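Local structure of cellulose-binding protein (Saccharophagus degradans, 2YHG) at residues G268-S273 against Y379-S384; P145-C150 against N257-V262; A399-P404 against I412-T417. The protein probably binds polysaccharide and may hydrolyse glycosidic bonds, the part described here holding its nucleoside hydrolase-like and C-terminal domains. One frame throughout, in Å; residues are numbered along the deposited sequence.

Contact 1. Residues G268-S273 against Y379-S384; sequences GGRFPS and YGEADS. With MG (magnesium ion), chain E.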
loop_
_atom_site.group_PDB
_atom_site.type_symbol
_atom_site.label_atom_id
_atom_site.label_comp_id
_atom_site.label_asym_id
_atom_site.label_seq_id
_atom_site.Cartn_x
_atom_site.Cartn_y
_atom_site.Cartn_z
ATOM N N GLY A 268 3.300 1.580 -4.328
ATOM C CA GLY A 268 4.244 1.064 -3.352
ATOM C C GLY A 268 5.515 0.483 -3.940
ATOM O O GLY A 268 6.332 -0.086 -3.201
ATOM N N GLY A 269 5.700 0.624 -5.245
ATOM C CA GLY A 269 6.857 0.089 -5.933
ATOM C C GLY A 269 6.604 -1.214 -6.649
ATOM O O GLY A 269 5.490 -1.766 -6.663
ATOM N N ARG A 270 7.672 -1.713 -7.262
ATOM C CA ARG A 270 7.651 -2.921 -8.104
ATOM C C ARG A 270 8.734 -3.869 -7.609
ATOM O O ARG A 270 9.859 -3.433 -7.373
ATOM C CB ARG A 270 7.900 -2.544 -9.574
ATOM C CG ARG A 270 7.712 -3.695 -10.506
ATOM C CD ARG A 270 7.760 -3.268 -11.965
ATOM N NE ARG A 270 9.001 -2.539 -12.317
ATOM C CZ ARG A 270 10.181 -3.119 -12.527
ATOM N NH1 ARG A 270 10.289 -4.426 -12.487
ATOM N NH2 ARG A 270 11.249 -2.380 -12.761
ATOM N N PHE A 271 8.380 -5.137 -7.469
ATOM C CA PHE A 271 9.248 -6.129 -6.828
ATOM C C PHE A 271 9.392 -7.327 -7.761
ATOM O O PHE A 271 8.602 -8.251 -7.715
ATOM C CB PHE A 271 8.664 -6.531 -5.482
ATOM C CG PHE A 271 8.378 -5.324 -4.618
ATOM C CD1 PHE A 271 9.388 -4.715 -3.889
ATOM C CD2 PHE A 271 7.131 -4.753 -4.562
ATOM C CE1 PHE A 271 9.161 -3.588 -3.156
ATOM C CE2 PHE A 271 6.891 -3.621 -3.812
ATOM C CZ PHE A 271 7.924 -3.025 -3.142
ATOM N N PRO A 272 10.373 -7.279 -8.678
ATOM C CA PRO A 272 10.390 -8.259 -9.768
ATOM C C PRO A 272 10.901 -9.630 -9.359
ATOM O O PRO A 272 10.725 -10.580 -10.121
ATOM C CB PRO A 272 11.304 -7.606 -10.798
ATOM C CG PRO A 272 12.189 -6.724 -10.007
ATOM C CD PRO A 272 11.311 -6.169 -8.923
ATOM N N SER A 273 11.605 -9.738 -8.227
ATOM C CA SER A 273 12.211 -10.989 -7.812
ATOM C C SER A 273 12.477 -10.960 -6.354
ATOM O O SER A 273 12.528 -9.889 -5.725
ATOM C CB SER A 273 13.524 -11.239 -8.555
ATOM O OG SER A 273 14.464 -10.233 -8.238
ATOM N N TYR A 379 2.917 -1.345 -20.017
ATOM C CA TYR A 379 3.743 -1.442 -18.789
ATOM C C TYR A 379 4.656 -2.644 -18.920
ATOM O O TYR A 379 4.530 -3.680 -18.262
ATOM C CB TYR A 379 2.811 -1.533 -17.582
ATOM C CG TYR A 379 3.456 -1.163 -16.256
ATOM C CD1 TYR A 379 4.828 -1.003 -16.101
ATOM C CD2 TYR A 379 2.678 -0.958 -15.154
ATOM C CE1 TYR A 379 5.374 -0.639 -14.896
ATOM C CE2 TYR A 379 3.203 -0.572 -13.948
ATOM C CZ TYR A 379 4.562 -0.428 -13.811
ATOM O OH TYR A 379 5.063 -0.068 -12.583
ATOM N N GLY A 380 5.633 -2.499 -19.817
ATOM C CA GLY A 380 6.496 -3.614 -20.191
ATOM C C GLY A 380 7.411 -4.124 -19.086
ATOM O O GLY A 380 7.790 -5.274 -19.068
ATOM N N GLU A 381 7.687 -3.286 -18.099
ATOM C CA GLU A 381 8.489 -3.711 -16.948
ATOM C C GLU A 381 7.763 -4.808 -16.170
ATOM O O GLU A 381 8.415 -5.584 -15.468
ATOM C CB GLU A 381 8.763 -2.539 -16.014
ATOM C CG GLU A 381 9.595 -1.443 -16.612
ATOM C CD GLU A 381 8.732 -0.281 -17.093
ATOM O OE1 GLU A 381 7.663 -0.507 -17.702
ATOM O OE2 GLU A 381 9.177 0.861 -16.934
ATOM N N ALA A 382 6.437 -4.806 -16.199
ATOM C CA ALA A 382 5.636 -5.645 -15.341
ATOM C C ALA A 382 5.226 -6.968 -15.991
ATOM O O ALA A 382 4.814 -7.894 -15.295
ATOM C CB ALA A 382 4.386 -4.903 -14.919
ATOM N N ASP A 383 5.313 -7.071 -17.308
ATOM C CA ASP A 383 4.746 -8.212 -18.004
ATOM C C ASP A 383 5.825 -9.170 -18.510
ATOM O O ASP A 383 7.020 -8.870 -18.507
ATOM C CB ASP A 383 3.751 -7.776 -19.099
ATOM C CG ASP A 383 4.358 -6.965 -20.209
ATOM O OD1 ASP A 383 5.576 -6.976 -20.421
ATOM O OD2 ASP A 383 3.566 -6.282 -20.903
ATOM N N SER A 384 5.412 -10.368 -18.916
ATOM C CA SER A 384 6.383 -11.386 -19.295
ATOM C C SER A 384 6.795 -11.281 -20.743
ATOM O O SER A 384 7.835 -11.817 -21.126
ATOM C CB SER A 384 5.875 -12.763 -18.976
ATOM O OG SER A 384 4.732 -13.092 -19.766
HETATM MG MG MG E . 7.764 -7.166 -20.449
HETATM O O HOH W 1 8.349 -6.509 -12.102
HETATM O O HOH W 2 9.984 -7.664 -19.967
#
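Arg270 lays its guanidinium group against the beta carbon of Glu381. The packing is carbon on a flat cation: Glu381 CB stands 3.7 Å above the guanidinium plane, displaced toward its rim, with Arg270 NE as its nearest atom. The two side chains cross at about a right angle. Arg270 runs extended through its first two torsions, CG anti to the backbone N, and then bends at chi3 (55°), which turns the guanidinium across the glutamate. A looser touch comes from Arg270 CD, 4.2 Å from Tyr379 OH; that buried phenol oxygen has no hydrogen-bonding partner in the model, though a second magnesium ion lies about 3 Å from the tyrosine side chain's nearest atom.

Charge plays a smaller part than the residue pair suggests. Arg270 NH2 and Glu381 OE2 remain 5.7 Å apart, because the glutamate chain bends at chi2 (99°) and its carboxylate makes a salt bridge with Arg306 instead. The polar link is a water in the plane of the guanidinium, at its edge: it accepts from Arg270 NH1 at 2.9 Å and donates a weak bond to Glu381 O at 3.5 Å.

Metal coordination fixes the far side of 379-384. Magnesium is held by Gly380 O at 2.3 Å and Asp383 OD1 at 2.2 Å, with a water and Tyr385 O as further ligands. Asp383 OD2 is hydrogen-bonded to both His413 N and His378 NE2, so one carboxylate joins the ion to strand 411-420. Here a loop of the nucleoside hydrolase-like domain meets a magnesium-binding turn of the C-terminal domain.

Contact 2. Residues P145-C150 against N257-V262; sequences PVWATC and NDPSVV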
loop_
_atom_site.group_PDB
_atom_site.type_symbol
_atom_site.label_atom_id
_atom_site.label_comp_id
_atom_site.label_asym_id
_atom_site.label_seq_id
_atom_site.Cartn_x
_atom_site.Cartn_y
_atom_site.Cartn_z
ATOM N N PRO A 145 -7.002 -11.801 1.461
ATOM C CA PRO A 145 -5.850 -11.903 2.336
ATOM C C PRO A 145 -5.692 -10.632 3.160
ATOM O O PRO A 145 -6.293 -9.605 2.863
ATOM C CB PRO A 145 -4.700 -12.088 1.356
ATOM C CG PRO A 145 -5.173 -11.578 0.067
ATOM C CD PRO A 145 -6.640 -11.714 0.043
ATOM N N VAL A 146 -4.849 -10.709 4.172
ATOM C CA VAL A 146 -4.564 -9.512 4.892
ATOM C C VAL A 146 -3.090 -9.214 4.960
ATOM O O VAL A 146 -2.214 -10.087 5.064
ATOM C CB VAL A 146 -5.218 -9.537 6.248
ATOM C CG1 VAL A 146 -4.714 -10.700 7.016
ATOM C CG2 VAL A 146 -5.040 -8.221 6.991
ATOM N N TRP A 147 -2.822 -7.932 4.725
ATOM C CA TRP A 147 -1.487 -7.389 4.801
ATOM C C TRP A 147 -1.207 -6.942 6.212
ATOM O O TRP A 147 -2.026 -6.267 6.840
ATOM C CB TRP A 147 -1.319 -6.198 3.882
ATOM C CG TRP A 147 -1.296 -6.585 2.458
ATOM C CD1 TRP A 147 -2.376 -6.885 1.663
ATOM C CD2 TRP A 147 -0.139 -6.860 1.672
ATOM N NE1 TRP A 147 -1.952 -7.346 0.452
ATOM C CE2 TRP A 147 -0.589 -7.342 0.423
ATOM C CE3 TRP A 147 1.235 -6.778 1.907
ATOM C CZ2 TRP A 147 0.298 -7.745 -0.566
ATOM C CZ3 TRP A 147 2.108 -7.148 0.919
ATOM C CH2 TRP A 147 1.628 -7.647 -0.314
ATOM N N ALA A 148 -0.019 -7.283 6.699
ATOM C CA ALA A 148 0.516 -6.704 7.929
ATOM C C ALA A 148 1.822 -6.027 7.581
ATOM O O ALA A 148 2.645 -6.606 6.885
ATOM C CB ALA A 148 0.674 -7.744 9.037
ATOM N N THR A 149 2.012 -4.805 8.057
ATOM C CA THR A 149 3.144 -4.016 7.647
ATOM C C THR A 149 4.062 -3.711 8.818
ATOM O O THR A 149 3.650 -3.676 9.994
ATOM C CB THR A 149 2.728 -2.742 6.944
ATOM O OG1 THR A 149 2.245 -1.839 7.940
ATOM C CG2 THR A 149 1.663 -3.009 5.869
ATOM N N CYS A 150 5.313 -3.434 8.487
ATOM C CA CYS A 150 6.345 -3.059 9.447
ATOM C C CYS A 150 6.853 -1.664 9.117
ATOM O O CYS A 150 7.717 -1.479 8.255
ATOM C CB CYS A 150 7.513 -4.057 9.419
ATOM S SG CYS A 150 6.935 -5.749 9.198
ATOM N N ASN A 257 -3.045 -2.160 -9.542
ATOM C CA ASN A 257 -2.195 -3.292 -9.196
ATOM C C ASN A 257 -2.843 -4.157 -8.145
ATOM O O ASN A 257 -3.491 -3.652 -7.241
ATOM C CB ASN A 257 -0.774 -2.881 -8.759
ATOM C CG ASN A 257 -0.755 -2.083 -7.474
ATOM O OD1 ASN A 257 -1.283 -0.959 -7.420
ATOM N ND2 ASN A 257 -0.105 -2.624 -6.444
ATOM N N ASP A 258 -2.634 -5.466 -8.287
ATOM C CA ASP A 258 -2.943 -6.431 -7.264
ATOM C C ASP A 258 -1.696 -6.581 -6.396
ATOM O O ASP A 258 -0.686 -7.074 -6.868
ATOM C CB ASP A 258 -3.325 -7.774 -7.880
ATOM C CG ASP A 258 -3.721 -8.802 -6.844
ATOM O OD1 ASP A 258 -3.332 -8.667 -5.657
ATOM O OD2 ASP A 258 -4.473 -9.730 -7.213
ATOM N N PRO A 259 -1.742 -6.098 -5.146
ATOM C CA PRO A 259 -0.516 -6.039 -4.338
ATOM C C PRO A 259 0.047 -7.420 -4.027
ATOM O O PRO A 259 1.232 -7.535 -3.687
ATOM C CB PRO A 259 -0.968 -5.318 -3.066
ATOM C CG PRO A 259 -2.411 -5.620 -2.986
ATOM C CD PRO A 259 -2.900 -5.568 -4.412
ATOM N N SER A 260 -0.755 -8.491 -4.159
ATOM C CA SER A 260 -0.246 -9.835 -3.947
ATOM C C SER A 260 0.551 -10.322 -5.164
ATOM O O SER A 260 1.244 -11.347 -5.052
ATOM C CB SER A 260 -1.362 -10.826 -3.649
ATOM O OG SER A 260 -1.987 -10.514 -2.417
ATOM N N VAL A 261 0.460 -9.630 -6.291
ATOM C CA VAL A 261 1.265 -9.931 -7.481
ATOM C C VAL A 261 2.333 -8.841 -7.472
ATOM O O VAL A 261 2.175 -7.768 -8.048
ATOM C CB VAL A 261 0.442 -9.938 -8.768
ATOM C CG1 VAL A 261 1.347 -10.335 -9.928
ATOM C CG2 VAL A 261 -0.756 -10.911 -8.600
ATOM N N VAL A 262 3.407 -9.114 -6.740
ATOM C CA VAL A 262 4.326 -8.040 -6.337
ATOM C C VAL A 262 5.145 -7.507 -7.495
ATOM O O VAL A 262 5.727 -6.418 -7.386
ATOM C CB VAL A 262 5.197 -8.478 -5.144
ATOM C CG1 VAL A 262 4.287 -8.946 -3.975
ATOM C CG2 VAL A 262 6.219 -9.554 -5.544
#
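Trp147 drives the six-membered end of its indole against the turn at Pro259, and the packing is tightest there. Trp147 CZ2 lies 3.3 Å from Pro259 O, with CH2 of the same ring at 3.4 Å, so the carbonyl oxygen meets the C-H rim of the ring; the backbone N of Ser260 also lies at this edge, in the ring plane. Pro259 adds its own ring, CB 3.7 Å from Trp147 CZ2 and CG near NE1, the two side chains lying askew. His250 serves both partners, donating from NE2 to Pro259 O and packing edge-to-face with the indole.

The tryptophan belongs to strand 146-150, a central strand of the six-stranded parallel sheet in the nucleoside hydrolase-like domain, between strands 30-35 and 180-185. On the other segment, Asp258 to Val261 form a type I beta turn closed by Val261 N to Asp258 O at 2.9 Å. The same aspartate makes an Asx turn: its OD1 accepts from Ser260 N at 3.0 Å, met on the anti side and 34° out of the carboxylate plane.

Toward Pro145 the fit slackens. Its CG comes only to 4.2 Å from Ser260 OG, and both residues are partly exposed. With OG anti to the carbonyl carbon (chi1 -65°), Ser260 OG lies 4.0 Å from Trp147 CZ2 and accepts a hydrogen bond from Arg181 NE, on the neighbouring strand 180-185.

Contact 3. Residues A399-P404 against I412-T417; sequences ANVQIP and IHILLT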
loop_
_atom_site.group_PDB
_atom_site.type_symbol
_atom_site.label_atom_id
_atom_site.label_comp_id
_atom_site.label_asym_id
_atom_site.label_seq_id
_atom_site.Cartn_x
_atom_site.Cartn_y
_atom_site.Cartn_z
ATOM N N ALA A 399 -8.749 3.142 -27.707
ATOM C CA ALA A 399 -7.418 2.723 -28.170
ATOM C C ALA A 399 -7.460 1.297 -28.748
ATOM O O ALA A 399 -8.403 0.530 -28.513
ATOM C CB ALA A 399 -6.374 2.831 -27.037
ATOM N N ASN A 400 -6.399 0.920 -29.459
ATOM C CA ASN A 400 -6.312 -0.428 -30.041
ATOM C C ASN A 400 -4.920 -0.952 -29.855
ATOM O O ASN A 400 -3.948 -0.323 -30.257
ATOM C CB ASN A 400 -6.696 -0.507 -31.535
ATOM C CG ASN A 400 -8.149 -0.383 -31.747
ATOM O OD1 ASN A 400 -8.901 -1.349 -31.656
ATOM N ND2 ASN A 400 -8.599 0.851 -31.946
ATOM N N VAL A 401 -4.827 -2.114 -29.227
ATOM C CA VAL A 401 -3.564 -2.754 -28.910
ATOM C C VAL A 401 -3.267 -3.832 -29.925
ATOM O O VAL A 401 -4.066 -4.739 -30.136
ATOM C CB VAL A 401 -3.622 -3.370 -27.494
ATOM C CG1 VAL A 401 -2.276 -3.994 -27.163
ATOM C CG2 VAL A 401 -4.024 -2.350 -26.470
ATOM N N GLN A 402 -2.093 -3.759 -30.545
ATOM C CA GLN A 402 -1.648 -4.794 -31.455
ATOM C C GLN A 402 -0.905 -5.860 -30.673
ATOM O O GLN A 402 0.184 -5.594 -30.159
ATOM C CB GLN A 402 -0.760 -4.168 -32.525
ATOM C CG GLN A 402 -1.537 -3.346 -33.494
ATOM C CD GLN A 402 -0.705 -2.926 -34.674
ATOM O OE1 GLN A 402 0.042 -1.966 -34.579
ATOM N NE2 GLN A 402 -0.695 -3.739 -35.726
ATOM N N ILE A 403 -1.467 -7.050 -30.582
ATOM C CA ILE A 403 -0.827 -8.153 -29.872
ATOM C C ILE A 403 0.151 -8.810 -30.829
ATOM O O ILE A 403 -0.239 -9.342 -31.864
ATOM C CB ILE A 403 -1.857 -9.189 -29.424
ATOM C CG1 ILE A 403 -2.988 -8.571 -28.626
ATOM C CG2 ILE A 403 -1.158 -10.327 -28.678
ATOM C CD1 ILE A 403 -2.561 -7.886 -27.350
ATOM N N PRO A 404 1.459 -8.773 -30.534
ATOM C CA PRO A 404 2.426 -9.322 -31.505
ATOM C C PRO A 404 2.163 -10.777 -31.816
ATOM O O PRO A 404 1.809 -11.571 -30.959
ATOM C CB PRO A 404 3.773 -9.107 -30.807
ATOM C CG PRO A 404 3.525 -7.867 -29.970
ATOM C CD PRO A 404 2.139 -8.108 -29.406
ATOM N N ILE A 412 0.772 -9.372 -21.489
ATOM C CA ILE A 412 1.015 -7.995 -21.894
ATOM C C ILE A 412 0.149 -7.124 -20.988
ATOM O O ILE A 412 -1.072 -7.322 -20.924
ATOM C CB ILE A 412 0.651 -7.777 -23.365
ATOM C CG1 ILE A 412 1.635 -8.514 -24.281
ATOM C CG2 ILE A 412 0.590 -6.300 -23.721
ATOM C CD1 ILE A 412 1.232 -8.587 -25.741
ATOM N N HIS A 413 0.768 -6.200 -20.276
ATOM C CA HIS A 413 0.050 -5.309 -19.375
ATOM C C HIS A 413 -0.127 -3.956 -20.028
ATOM O O HIS A 413 0.855 -3.271 -20.374
ATOM C CB HIS A 413 0.796 -5.154 -18.048
ATOM C CG HIS A 413 0.802 -6.376 -17.203
ATOM N ND1 HIS A 413 0.977 -6.318 -15.838
ATOM C CD2 HIS A 413 0.713 -7.686 -17.536
ATOM C CE1 HIS A 413 1.002 -7.563 -15.383
ATOM N NE2 HIS A 413 0.853 -8.416 -16.392
ATOM N N ILE A 414 -1.384 -3.552 -20.196
ATOM C CA ILE A 414 -1.750 -2.263 -20.745
ATOM C C ILE A 414 -2.390 -1.446 -19.657
ATOM O O ILE A 414 -3.304 -1.927 -18.996
ATOM C CB ILE A 414 -2.701 -2.416 -21.939
ATOM C CG1 ILE A 414 -2.123 -3.354 -23.011
ATOM C CG2 ILE A 414 -3.064 -1.050 -22.482
ATOM C CD1 ILE A 414 -0.845 -2.860 -23.662
ATOM N N LEU A 415 -1.924 -0.227 -19.433
ATOM C CA LEU A 415 -2.467 0.633 -18.412
ATOM C C LEU A 415 -3.210 1.828 -18.971
ATOM O O LEU A 415 -2.655 2.603 -19.762
ATOM C CB LEU A 415 -1.353 1.127 -17.503
ATOM C CG LEU A 415 -1.797 1.987 -16.330
ATOM C CD1 LEU A 415 -2.711 1.225 -15.376
ATOM C CD2 LEU A 415 -0.572 2.574 -15.592
ATOM N N LEU A 416 -4.454 2.008 -18.534
ATOM C CA LEU A 416 -5.155 3.275 -18.711
ATOM C C LEU A 416 -4.839 4.148 -17.501
ATOM O O LEU A 416 -5.094 3.759 -16.361
ATOM C CB LEU A 416 -6.661 3.062 -18.751
ATOM C CG LEU A 416 -7.493 4.347 -18.755
ATOM C CD1 LEU A 416 -7.284 5.160 -20.018
ATOM C CD2 LEU A 416 -8.970 4.010 -18.483
ATOM N N THR A 417 -4.328 5.347 -17.749
ATOM C CA THR A 417 -4.280 6.404 -16.767
ATOM C C THR A 417 -5.271 7.486 -17.185
ATOM O O THR A 417 -5.194 8.021 -18.290
ATOM C CB THR A 417 -2.857 7.003 -16.652
ATOM O OG1 THR A 417 -1.947 5.984 -16.268
ATOM C CG2 THR A 417 -2.811 8.107 -15.596
#
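Val401 and Ile414 point their methyl ends at one another between two strands of facing sheets. They meet tip to tip, Val401 CG1 at 3.9 Å from Ile414 CD1, while the second valine branch, CG2, lies 4.1 Å from Ile414 CG1. Both branches of the valine therefore face the outer carbons of the isoleucine. Ile414 reaches across because CG1 is anti to its carbonyl carbon (chi1 -54°), and chi2 (-64°) then turns CD1 to Val401 CG1.

Further along, Ile412 does the work with a single methyl group. Its CD1 meets Pro404 CD at 3.8 Å and also lies 4.2 Å from Ile403 CG2. The side chains of Ile403 and Ile412 lie at a slant, so the former offers both CG2 and CD1 to the same methyl; Pro404, by contrast, turns its ring corner CD to that methyl. The reach of Ile412 comes from an extended chi2 of 169°, which carries CD1 away from its own strand into the angle between Ile403 and Pro404.

The contact is wholly apolar. With CA atoms 8.4 Å apart at Val401 and Ile414, the backbones are too far apart to pair as neighbours in one sheet, and side chains alone fill the space. Strand 398-402 belongs to the three-stranded antiparallel sheet, between 356-360 and 391-392; strand 411-420 lies inside the four-stranded mixed sheet. The two sheets face each other as a beta sandwich. Leu359 of strand 356-360 touches both Val401 and Ile414, Trp376 of strand 372-378 packs on Ile414, and Val436 of strand 427-436 covers Ile403.

In the fold
The contacts come one after another along the chain: both segments of contact 2, then those of contact 1, then those of contact 3. Contact 2 lies within the nucleoside hydrolase-like domain, its centre about 7 Å from the centre of the chain, and contact 3 within the C-terminal domain, its centre about 25 Å from it. Contact 1 joins the two domains, its centre about 15 Å from that of contact 2 and 16 Å from that of contact 3. It touches both: Phe271 N probably bonds to Val262 O, and Tyr379 N to His413 O. Contacts 2 and 3 do not touch, their nearest atoms about 6 Å apart; contact 1 is one place where the domains meet.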